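Local atomic coordinates of transcriptional protein SWT1 (Saccharomyces cerevisiae, PDB entry 4PQZ), a protein that takes part in transcription, probably as an activator, and has RNA endonuclease activity, this chain being its C-terminal domain with a HEPN-like fold. Residues 48-53 and 134-139; 74-79 and 83-88. All blocks are in the same frame, centred on the assembly; numbering follows the deposited sequence.

Interaction 1: 48-53 and 134-139; sequences ETIFFA and TVLHFL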
ATOM      1  N   GLU A  48      -3.961   5.717   1.941  1.00 68.88           N
ATOM      2  CA  GLU A  48      -5.368   5.567   1.566  1.00 66.25           C
ATOM      3  C   GLU A  48      -5.575   4.451   0.548  1.00 60.01           C
ATOM      4  O   GLU A  48      -6.583   3.747   0.574  1.00 63.33           O
ATOM      5  CB  GLU A  48      -5.920   6.873   1.003  1.00 70.66           C
ATOM      6  CG  GLU A  48      -6.224   7.928   2.045  1.00 86.51           C
ATOM      7  CD  GLU A  48      -6.732   9.212   1.417  1.00109.54           C
ATOM      8  OE1 GLU A  48      -6.706   9.318   0.167  1.00113.48           O
ATOM      9  OE2 GLU A  48      -7.156  10.113   2.170  1.00119.86           O
ATOM     10  N   THR A  49      -4.605   4.292  -0.342  1.00 50.12           N
ATOM     11  CA  THR A  49      -4.694   3.311  -1.417  1.00 47.92           C
ATOM     12  C   THR A  49      -4.423   1.891  -0.913  1.00 46.99           C
ATOM     13  O   THR A  49      -5.015   0.923  -1.390  1.00 54.64           O
ATOM     14  CB  THR A  49      -3.722   3.689  -2.586  1.00 54.90           C
ATOM     15  OG1 THR A  49      -3.930   5.058  -2.941  1.00 46.33           O
ATOM     16  CG2 THR A  49      -3.951   2.829  -3.807  1.00 40.34           C
ATOM     17  N   ILE A  50      -3.525   1.770   0.056  1.00 54.32           N
ATOM     18  CA  ILE A  50      -3.269   0.485   0.685  1.00 51.07           C
ATOM     19  C   ILE A  50      -4.512   0.052   1.455  1.00 49.07           C
ATOM     20  O   ILE A  50      -4.923  -1.106   1.403  1.00 49.91           O
ATOM     21  CB  ILE A  50      -2.074   0.551   1.655  1.00 49.55           C
ATOM     22  CG1 ILE A  50      -0.777   0.878   0.906  1.00 50.94           C
ATOM     23  CG2 ILE A  50      -1.919  -0.773   2.390  1.00 47.35           C
ATOM     24  CD1 ILE A  50       0.360   1.318   1.830  1.00 51.41           C
ATOM     25  N   PHE A  51      -5.116   1.005   2.156  1.00 46.94           N
ATOM     26  CA  PHE A  51      -6.280   0.726   2.991  1.00 50.62           C
ATOM     27  C   PHE A  51      -7.459   0.304   2.127  1.00 57.89           C
ATOM     28  O   PHE A  51      -8.099  -0.706   2.410  1.00 62.62           O
ATOM     29  CB  PHE A  51      -6.649   1.937   3.859  1.00 49.83           C
ATOM     30  CG  PHE A  51      -5.596   2.302   4.871  1.00 61.76           C
ATOM     31  CD1 PHE A  51      -4.559   1.423   5.159  1.00 53.51           C
ATOM     32  CD2 PHE A  51      -5.645   3.519   5.536  1.00 62.28           C
ATOM     33  CE1 PHE A  51      -3.587   1.753   6.084  1.00 51.89           C
ATOM     34  CE2 PHE A  51      -4.676   3.855   6.468  1.00 57.91           C
ATOM     35  CZ  PHE A  51      -3.645   2.969   6.742  1.00 55.01           C
ATOM     36  N   PHE A  52      -7.722   1.068   1.065  1.00 49.57           N
ATOM     37  CA  PHE A  52      -8.751   0.717   0.084  1.00 42.44           C
ATOM     38  C   PHE A  52      -8.572  -0.707  -0.420  1.00 47.45           C
ATOM     39  O   PHE A  52      -9.538  -1.480  -0.449  1.00 51.47           O
ATOM     40  CB  PHE A  52      -8.742   1.685  -1.119  1.00 55.14           C
ATOM     41  CG  PHE A  52      -9.581   1.206  -2.293  1.00 51.25           C
ATOM     42  CD1 PHE A  52     -10.969   1.354  -2.286  1.00 53.64           C
ATOM     43  CD2 PHE A  52      -8.984   0.600  -3.393  1.00 53.47           C
ATOM     44  CE1 PHE A  52     -11.750   0.909  -3.364  1.00 64.97           C
ATOM     45  CE2 PHE A  52      -9.751   0.155  -4.475  1.00 59.11           C
ATOM     46  CZ  PHE A  52     -11.135   0.307  -4.457  1.00 64.89           C
ATOM     47  N   ALA A  53      -7.336  -1.037  -0.813  1.00 48.23           N
ATOM     48  CA  ALA A  53      -7.023  -2.334  -1.410  1.00 47.62           C
ATOM     49  C   ALA A  53      -7.223  -3.492  -0.431  1.00 52.86           C
ATOM     50  O   ALA A  53      -7.754  -4.546  -0.793  1.00 51.12           O
ATOM     51  CB  ALA A  53      -5.612  -2.347  -1.963  1.00 34.74           C
ATOM     52  N   THR A 134       5.029  -1.022  -6.634  1.00 40.16           N
ATOM     53  CA  THR A 134       5.133  -2.435  -6.991  1.00 37.30           C
ATOM     54  C   THR A 134       4.061  -3.252  -6.237  1.00 45.02           C
ATOM     55  O   THR A 134       3.326  -4.014  -6.854  1.00 42.47           O
ATOM     56  CB  THR A 134       6.558  -2.982  -6.648  1.00 48.64           C
ATOM     57  OG1 THR A 134       7.552  -2.219  -7.334  1.00 53.75           O
ATOM     58  CG2 THR A 134       6.717  -4.464  -7.029  1.00 38.00           C
ATOM     59  N   VAL A 135       3.978  -3.061  -4.912  1.00 34.98           N
ATOM     60  CA  VAL A 135       3.037  -3.779  -4.038  1.00 41.32           C
ATOM     61  C   VAL A 135       1.553  -3.502  -4.354  1.00 50.02           C
ATOM     62  O   VAL A 135       0.742  -4.435  -4.433  1.00 37.25           O
ATOM     63  CB  VAL A 135       3.320  -3.477  -2.545  1.00 37.98           C
ATOM     64  CG1 VAL A 135       2.176  -3.929  -1.650  1.00 34.88           C
ATOM     65  CG2 VAL A 135       4.632  -4.124  -2.113  1.00 44.97           C
ATOM     66  N   LEU A 136       1.199  -2.230  -4.536  1.00 39.29           N
ATOM     67  CA  LEU A 136      -0.165  -1.876  -4.919  1.00 38.12           C
ATOM     68  C   LEU A 136      -0.620  -2.557  -6.207  1.00 37.38           C
ATOM     69  O   LEU A 136      -1.785  -2.911  -6.349  1.00 50.62           O
ATOM     70  CB  LEU A 136      -0.338  -0.368  -5.009  1.00 38.27           C
ATOM     71  CG  LEU A 136      -0.369   0.315  -3.639  1.00 45.70           C
ATOM     72  CD1 LEU A 136      -0.295   1.841  -3.760  1.00 48.94           C
ATOM     73  CD2 LEU A 136      -1.569  -0.142  -2.813  1.00 38.37           C
ATOM     74  N   HIS A 137       0.305  -2.745  -7.135  1.00 46.10           N
ATOM     75  CA  HIS A 137       0.035  -3.524  -8.331  1.00 42.00           C
ATOM     76  C   HIS A 137      -0.507  -4.918  -8.028  1.00 45.49           C
ATOM     77  O   HIS A 137      -1.549  -5.302  -8.550  1.00 41.94           O
ATOM     78  CB  HIS A 137       1.287  -3.612  -9.208  1.00 46.16           C
ATOM     79  CG  HIS A 137       1.523  -2.385 -10.034  1.00 56.28           C
ATOM     80  ND1 HIS A 137       2.748  -2.075 -10.589  1.00 56.30           N
ATOM     81  CD2 HIS A 137       0.685  -1.391 -10.409  1.00 59.77           C
ATOM     82  CE1 HIS A 137       2.654  -0.947 -11.259  1.00 52.08           C
ATOM     83  NE2 HIS A 137       1.409  -0.503 -11.161  1.00 53.92           N
ATOM     84  N   PHE A 138       0.201  -5.671  -7.188  1.00 41.89           N
ATOM     85  CA  PHE A 138      -0.243  -7.012  -6.794  1.00 39.51           C
ATOM     86  C   PHE A 138      -1.558  -6.978  -6.015  1.00 39.93           C
ATOM     87  O   PHE A 138      -2.436  -7.805  -6.244  1.00 44.40           O
ATOM     88  CB  PHE A 138       0.855  -7.742  -6.001  1.00 44.18           C
ATOM     89  CG  PHE A 138       2.136  -7.931  -6.789  1.00 42.62           C
ATOM     90  CD1 PHE A 138       2.153  -8.768  -7.892  1.00 32.75           C
ATOM     91  CD2 PHE A 138       3.304  -7.260  -6.433  1.00 40.43           C
ATOM     92  CE1 PHE A 138       3.317  -8.933  -8.648  1.00 47.45           C
ATOM     93  CE2 PHE A 138       4.471  -7.416  -7.173  1.00 52.96           C
ATOM     94  CZ  PHE A 138       4.481  -8.256  -8.286  1.00 35.12           C
ATOM     95  N   LEU A 139      -1.698  -5.995  -5.130  1.00 37.34           N
ATOM     96  CA  LEU A 139      -2.918  -5.828  -4.345  1.00 33.43           C
ATOM     97  C   LEU A 139      -4.118  -5.400  -5.193  1.00 33.99           C
ATOM     98  O   LEU A 139      -5.259  -5.544  -4.754  1.00 36.14           O
ATOM     99  CB  LEU A 139      -2.719  -4.842  -3.186  1.00 43.54           C
ATOM    100  CG  LEU A 139      -1.705  -5.143  -2.075  1.00 40.08           C
ATOM    101  CD1 LEU A 139      -1.631  -3.944  -1.131  1.00 31.32           C
ATOM    102  CD2 LEU A 139      -2.047  -6.404  -1.313  1.00 33.71           C
TER
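Leu136 pushes its forked end against Thr49 and Ile50, and one turn further on Ala53 meets Leu139. The two helices run the same way, with an angle of 22° between their directions and axes 10.3 Å apart, so the meeting points follow each other at similar levels: the CA atoms of Ile50 and Leu136 are 6.8 Å apart, those of Ala53 and Leu139 6.1 Å. The contact is built from apolar surface. Leu136 crosses both of its partners at about a right angle. Its CD1 meets Thr49 alone, 3.8 Å from CG2 and a little further from CB, while its CD2 sits between CG1 of Ile50, at 3.9 Å, and Thr49, where it also touches CG2 and the carbonyl oxygen. A branched leucine end suits this place because it can touch two successive residues of one helix turn. Thr49 meets it with its carbon branch: the -50° chi1 sets CG2 anti to the backbone N and leaves OG1 beside that N, where the hydroxyl hydrogen-bonds to the carbonyl oxygen of Gln45, one turn back. A polar group can thus sit in a buried interface without needing a partner on the facing helix. At the second level Ala53 CB rests 4.0 Å from Leu139 CB, the methyl against the base of the longer chain, which the small size of alanine makes possible. In the fold the contact lies near the centre of the chain, packing the middle of helix 35-62 against the C-terminal end of helix 122-139. Helix 145-163 closes one flank, with Leu151 and Gln154 on Thr49; Phe98 packs on Leu139 and Phe140 on Ala53, and helix 79-88 adds Ala82 beside Ile50.

Interaction 2: 74-79 and 83-88; sequences DKLTTI and SNYIYL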
ATOM      1  N   ASP A  74     -12.138   0.370  10.901  1.00 91.06           N
ATOM      2  CA  ASP A  74     -11.538   1.166  11.955  1.00102.01           C
ATOM      3  C   ASP A  74     -11.096   0.075  12.918  1.00115.83           C
ATOM      4  O   ASP A  74     -11.900  -0.375  13.723  1.00129.35           O
ATOM      5  CB  ASP A  74     -12.604   2.052  12.625  1.00113.95           C
ATOM      6  CG  ASP A  74     -13.558   2.706  11.631  1.00120.76           C
ATOM      7  OD1 ASP A  74     -13.317   3.864  11.244  1.00125.53           O
ATOM      8  OD2 ASP A  74     -14.578   2.088  11.260  1.00118.73           O
ATOM      9  N   LYS A  75      -9.822  -0.318  12.928  1.00115.11           N
ATOM     10  CA  LYS A  75      -8.673   0.554  12.711  1.00108.99           C
ATOM     11  C   LYS A  75      -7.668   0.029  11.680  1.00 90.01           C
ATOM     12  O   LYS A  75      -6.668  -0.583  12.025  1.00 94.43           O
ATOM     13  CB  LYS A  75      -7.983   0.679  14.052  1.00119.57           C
ATOM     14  CG  LYS A  75      -6.829   1.638  14.167  1.00117.70           C
ATOM     15  CD  LYS A  75      -6.086   1.404  15.480  1.00110.49           C
ATOM     16  CE  LYS A  75      -6.450   2.393  16.591  1.00107.91           C
ATOM     17  NZ  LYS A  75      -5.935   1.985  17.927  1.00107.47           N
ATOM     18  N   LEU A  76      -7.945   0.320  10.417  1.00 73.61           N
ATOM     19  CA  LEU A  76      -6.932   0.334   9.390  1.00 70.02           C
ATOM     20  C   LEU A  76      -6.473   1.780   9.331  1.00 72.51           C
ATOM     21  O   LEU A  76      -6.868   2.512   8.424  1.00 78.34           O
ATOM     22  CB  LEU A  76      -7.545  -0.044   8.045  1.00 72.45           C
ATOM     23  CG  LEU A  76      -7.213  -1.414   7.454  1.00 65.16           C
ATOM     24  CD1 LEU A  76      -7.600  -1.456   5.977  1.00 47.17           C
ATOM     25  CD2 LEU A  76      -5.738  -1.722   7.655  1.00 61.19           C
ATOM     26  N   THR A  77      -5.684   2.206  10.319  1.00 67.77           N
ATOM     27  CA  THR A  77      -5.198   3.594  10.362  1.00 74.07           C
ATOM     28  C   THR A  77      -3.711   3.732  10.084  1.00 68.56           C
ATOM     29  O   THR A  77      -3.230   4.820   9.761  1.00 76.09           O
ATOM     30  CB  THR A  77      -5.503   4.337  11.691  1.00 78.26           C
ATOM     31  OG1 THR A  77      -4.923   3.620  12.789  1.00 82.72           O
ATOM     32  CG2 THR A  77      -7.006   4.519  11.873  1.00 77.17           C
ATOM     33  N   THR A  78      -2.970   2.643  10.218  1.00 55.17           N
ATOM     34  CA  THR A  78      -1.539   2.725   9.976  1.00 56.18           C
ATOM     35  C   THR A  78      -1.092   1.750   8.904  1.00 59.33           C
ATOM     36  O   THR A  78      -1.801   0.801   8.570  1.00 58.11           O
ATOM     37  CB  THR A  78      -0.710   2.481  11.267  1.00 59.97           C
ATOM     38  OG1 THR A  78      -0.796   1.103  11.647  1.00 62.29           O
ATOM     39  CG2 THR A  78      -1.206   3.357  12.399  1.00 57.78           C
ATOM     40  N   ILE A  79       0.095   1.992   8.362  1.00 63.85           N
ATOM     41  CA  ILE A  79       0.675   1.073   7.398  1.00 55.68           C
ATOM     42  C   ILE A  79       1.015  -0.227   8.114  1.00 57.69           C
ATOM     43  O   ILE A  79       0.928  -1.306   7.530  1.00 50.54           O
ATOM     44  CB  ILE A  79       1.877   1.722   6.689  1.00 50.22           C
ATOM     45  CG1 ILE A  79       1.364   2.814   5.751  1.00 52.62           C
ATOM     46  CG2 ILE A  79       2.720   0.688   5.925  1.00 47.07           C
ATOM     47  CD1 ILE A  79       2.455   3.666   5.106  1.00 56.49           C
ATOM     48  N   SER A  83      -0.060  -3.987   6.971  1.00 49.24           N
ATOM     49  CA  SER A  83       0.948  -5.037   6.876  1.00 52.18           C
ATOM     50  C   SER A  83       0.564  -6.261   7.701  1.00 48.73           C
ATOM     51  O   SER A  83       0.611  -7.399   7.223  1.00 46.38           O
ATOM     52  CB  SER A  83       2.297  -4.510   7.359  1.00 50.98           C
ATOM     53  OG  SER A  83       3.257  -5.538   7.316  1.00 61.69           O
ATOM     54  N   ASN A  84       0.170  -6.015   8.943  1.00 35.75           N
ATOM     55  CA  ASN A  84      -0.330  -7.084   9.823  1.00 46.63           C
ATOM     56  C   ASN A  84      -1.521  -7.845   9.198  1.00 51.61           C
ATOM     57  O   ASN A  84      -1.565  -9.080   9.215  1.00 41.05           O
ATOM     58  CB  ASN A  84      -0.678  -6.526  11.219  1.00 50.28           C
ATOM     59  CG  ASN A  84      -1.367  -7.558  12.111  1.00 69.33           C
ATOM     60  OD1 ASN A  84      -0.904  -8.699  12.226  1.00 78.48           O
ATOM     61  ND2 ASN A  84      -2.492  -7.167  12.730  1.00 66.65           N
ATOM     62  N   TYR A  85      -2.466  -7.116   8.606  1.00 48.22           N
ATOM     63  CA  TYR A  85      -3.535  -7.759   7.826  1.00 49.35           C
ATOM     64  C   TYR A  85      -3.065  -8.620   6.641  1.00 50.08           C
ATOM     65  O   TYR A  85      -3.603  -9.709   6.415  1.00 50.44           O
ATOM     66  CB  TYR A  85      -4.576  -6.739   7.366  1.00 43.99           C
ATOM     67  CG  TYR A  85      -5.584  -6.427   8.440  1.00 47.46           C
ATOM     68  CD1 TYR A  85      -6.191  -7.449   9.178  1.00 51.45           C
ATOM     69  CD2 TYR A  85      -5.899  -5.116   8.752  1.00 47.75           C
ATOM     70  CE1 TYR A  85      -7.092  -7.159  10.177  1.00 43.45           C
ATOM     71  CE2 TYR A  85      -6.799  -4.820   9.740  1.00 48.60           C
ATOM     72  CZ  TYR A  85      -7.395  -5.838  10.448  1.00 51.47           C
ATOM     73  OH  TYR A  85      -8.291  -5.509  11.420  1.00 57.11           O
ATOM     74  N   ILE A  86      -2.069  -8.142   5.895  1.00 48.77           N
ATOM     75  CA  ILE A  86      -1.516  -8.930   4.794  1.00 40.02           C
ATOM     76  C   ILE A  86      -0.857 -10.181   5.334  1.00 40.77           C
ATOM     77  O   ILE A  86      -1.047 -11.274   4.788  1.00 42.84           O
ATOM     78  CB  ILE A  86      -0.493  -8.132   3.948  1.00 39.83           C
ATOM     79  CG1 ILE A  86      -1.194  -6.991   3.211  1.00 39.55           C
ATOM     80  CG2 ILE A  86       0.210  -9.043   2.959  1.00 33.10           C
ATOM     81  CD1 ILE A  86      -0.229  -6.058   2.500  1.00 39.43           C
ATOM     82  N   TYR A  87      -0.081 -10.007   6.407  1.00 38.23           N
ATOM     83  CA  TYR A  87       0.477 -11.125   7.201  1.00 47.72           C
ATOM     84  C   TYR A  87      -0.559 -12.154   7.724  1.00 37.57           C
ATOM     85  O   TYR A  87      -0.425 -13.362   7.504  1.00 47.25           O
ATOM     86  CB  TYR A  87       1.263 -10.578   8.399  1.00 45.83           C
ATOM     87  CG  TYR A  87       2.107 -11.623   9.080  1.00 52.55           C
ATOM     88  CD1 TYR A  87       3.391 -11.923   8.611  1.00 46.34           C
ATOM     89  CD2 TYR A  87       1.624 -12.331  10.190  1.00 53.42           C
ATOM     90  CE1 TYR A  87       4.175 -12.897   9.236  1.00 55.36           C
ATOM     91  CE2 TYR A  87       2.403 -13.307  10.820  1.00 52.94           C
ATOM     92  CZ  TYR A  87       3.675 -13.583  10.340  1.00 64.50           C
ATOM     93  OH  TYR A  87       4.446 -14.544  10.957  1.00 83.88           O
ATOM     94  N   LEU A  88      -1.584 -11.679   8.420  1.00 38.73           N
ATOM     95  CA  LEU A  88      -2.573 -12.590   9.046  1.00 45.66           C
ATOM     96  C   LEU A  88      -3.395 -13.358   8.029  1.00 51.47           C
ATOM     97  O   LEU A  88      -3.784 -14.494   8.274  1.00 49.26           O
ATOM     98  CB  LEU A  88      -3.542 -11.828   9.949  1.00 41.63           C
ATOM     99  CG  LEU A  88      -2.998 -11.357  11.289  1.00 65.34           C
ATOM    100  CD1 LEU A  88      -4.094 -10.591  12.012  1.00 80.32           C
ATOM    101  CD2 LEU A  88      -2.518 -12.551  12.110  1.00 56.12           C
TER
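Ile79 and Ser83 share the opening turn of helix 79-88: the N-H of Ser83 donates to the carbonyl oxygen of Ile79 across 2.9 Å, nearly straight at 169°, where the irregular loop 74-78 gives way to helix. Upstream in the loop, Leu76 meets Tyr85 of the helix through side chains. Leu76 CD2 comes up to the edge of the Tyr85 ring, close to the ring plane, 3.6 Å from CD2 and 3.9 Å from CE2 of Tyr85, with Leu76 CG following behind. The tyrosine combines this apolar ring edge with a polar end, its OH being bonded to the carbonyl oxygen of Asp70, while Tyr71 meets the same ring edge-to-face. Ser83 has its OG anti to the backbone N (chi1 178°), which carries the hydroxyl to a hydrogen bond with the carbonyl oxygen of Trp108; its small CB meanwhile lies 3.5 Å from Ile79 O. The side chain of Ile79 points away from 83-88 and packs on Phe43 of helix 35-62 and on Phe128 and Trp132 of helix 122-139. Thr78 is the N-cap: its OG1 accepts from the N-H of Asn81, a first-turn amide with no carbonyl of a preceding helical turn to bond. This cap starts the helix, and the Leu76-Tyr85 packing lays the preceding loop against it, within an all-helical HEPN-like domain.

Interaction 2 is nested inside the chain loop that interaction 1 closes, and the two centres lie about 12 Å apart. Phe51 joins them: on helix 35-62 it points elsewhere than at segment 134-139, and the far end of its ring abuts the backbone of the loop, with Phe51 CE1 3.2 Å from Thr78 O and Phe51 CE2 3.2 Å from Leu76 O. Ala82, between the segments of interaction 2, packs on both Ile50 and Phe51, while Ile79 of interaction 2 packs on Phe128 and Trp132, earlier on the helix that carries 134-139. The central helix pair and the capped start of helix 79-88 are thus joined by direct packing, through Phe51 and Ala82.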